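Local atomic coordinates of N-acetyltransferase (Trypanosoma brucei, PDB entry 3I3G), a protein that probably transfers the acetyl group of acetyl-CoA to the amine of D-glucosamine 6-phosphate, an early step in making UDP-N-acetylglucosamine. Residues Ala62-Lys67 with Ser80-Ile85. Numbering follows the deposited sequence.
Sequences AGIVTK and SASLMI
Ile64 lies alongside Met84, the two side chains pointing the same way, with Ile64 CG1 3.6 Å from Met84 CG. The pair lies at the open end of an antiparallel beta hairpin, strands 65-71 and 76-86, in the central sheet of the GNAT fold. Met84 runs extended from CA to SD (chi2 180°), which brings the sulfur beside the end of Ile64. Gln86 of the second subunit packs on both residues.

Farther along the same face, Thr66 and Ser82 form a non-hydrogen-bonded pair. Their hydroxyls bond to each other, with Thr66 OG1 2.8 Å from Ser82 OG. Both oxygens stand anti to their own carbonyl carbons, and this turns them together. Arg59 NH1 adds a weak hydrogen bond to Thr66 OG1. The methyl CG2 of Thr66 lies between the Ser80 and Ser82 hydroxyls, 3.4 Å from Ser80 OG; the Ser80 hydroxyl is bonded to His34.

Val65, Leu83, Lys67 and Ala81 use the other face, where helix 113-127 packs on Leu83, Lys67 and Ala81. The chain of Lys67 is bent at chi2, chi3 and chi4 and leads away from the partner strand to a salt bridge with Asp120 of that helix. Val65 with Leu83 and Lys67 with Ala81 are the hydrogen-bonded pairs. The Val65 N to Leu83 O bond, 2.9 Å, is almost straight at 174°.

Before the ladder begins, Gly63 ends the preceding helix in a Schellman motif. There water takes over the bridging: one molecule accepts from Ile85 N at 3.0 Å and lies 2.6 Å from Gly63 O.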
# COMPACT_ATOMS: atom_id res chain seq x y z
N ALA A 62 8.22 4.07 -7.68
CA ALA A 62 6.91 3.96 -7.07
C ALA A 62 6.75 4.95 -5.92
O ALA A 62 5.72 4.97 -5.24
CB ALA A 62 6.66 2.54 -6.59
N GLY A 63 7.77 5.78 -5.71
CA GLY A 63 7.74 6.79 -4.66
C GLY A 63 7.95 6.21 -3.27
O GLY A 63 7.71 6.88 -2.27
N ILE A 64 8.40 4.96 -3.22
CA ILE A 64 8.66 4.30 -1.95
C ILE A 64 9.94 4.83 -1.30
O ILE A 64 10.98 4.94 -1.95
CB ILE A 64 8.80 2.78 -2.12
CG1 ILE A 64 7.51 2.19 -2.69
CG2 ILE A 64 9.13 2.12 -0.79
CD1 ILE A 64 7.60 0.70 -2.98
N VAL A 65 9.84 5.17 -0.02
CA VAL A 65 11.00 5.60 0.75
C VAL A 65 11.36 4.53 1.77
O VAL A 65 10.49 4.05 2.50
CB VAL A 65 10.73 6.92 1.49
CG1 VAL A 65 11.97 7.35 2.27
CG2 VAL A 65 10.30 8.00 0.52
N THR A 66 12.63 4.16 1.82
CA THR A 66 13.09 3.18 2.80
C THR A 66 14.12 3.79 3.74
O THR A 66 15.16 4.28 3.30
CB THR A 66 13.68 1.93 2.12
OG1 THR A 66 12.70 1.34 1.26
CG2 THR A 66 14.11 0.91 3.17
N LYS A 67 13.82 3.76 5.03
CA LYS A 67 14.75 4.24 6.05
C LYS A 67 15.38 3.04 6.73
O LYS A 67 14.71 2.04 6.99
CB LYS A 67 14.03 5.11 7.08
CG LYS A 67 13.32 6.31 6.48
CD LYS A 67 14.29 7.22 5.73
CE LYS A 67 15.25 7.91 6.68
NZ LYS A 67 14.57 8.96 7.49
N SER A 80 15.13 -1.69 9.26
CA SER A 80 14.53 -1.13 8.05
C SER A 80 13.02 -0.97 8.17
O SER A 80 12.34 -1.76 8.83
CB SER A 80 14.86 -1.99 6.83
OG SER A 80 14.32 -1.42 5.65
N ALA A 81 12.50 0.07 7.52
CA ALA A 81 11.07 0.30 7.42
C ALA A 81 10.80 1.15 6.19
O ALA A 81 11.52 2.12 5.93
CB ALA A 81 10.56 1.00 8.67
N SER A 82 9.77 0.80 5.43
CA SER A 82 9.48 1.50 4.18
C SER A 82 8.16 2.26 4.24
O SER A 82 7.25 1.88 4.97
CB SER A 82 9.47 0.52 3.00
OG SER A 82 10.77 -0.02 2.78
N LEU A 83 8.08 3.35 3.47
CA LEU A 83 6.90 4.20 3.47
C LEU A 83 6.41 4.48 2.06
O LEU A 83 7.18 4.90 1.19
CB LEU A 83 7.20 5.52 4.19
CG LEU A 83 6.06 6.54 4.22
CD1 LEU A 83 4.87 5.98 4.98
CD2 LEU A 83 6.53 7.86 4.82
N MET A 84 5.12 4.26 1.83
CA MET A 84 4.50 4.56 0.55
C MET A 84 3.40 5.58 0.77
O MET A 84 2.39 5.29 1.41
CB MET A 84 3.92 3.29 -0.07
CG MET A 84 4.90 2.14 -0.19
SD MET A 84 4.17 0.67 -0.93
CE MET A 84 2.75 0.42 0.13
N ILE A 85 3.60 6.79 0.26
CA ILE A 85 2.61 7.85 0.42
C ILE A 85 1.65 7.89 -0.77
O ILE A 85 2.06 8.18 -1.90
CB ILE A 85 3.27 9.22 0.63
CG1 ILE A 85 4.07 9.22 1.93
CG2 ILE A 85 2.21 10.32 0.65
CD1 ILE A 85 4.71 10.56 2.26
O HOH W 1 6.54 7.47 -0.00
O HOH W 2 4.94 8.18 -3.00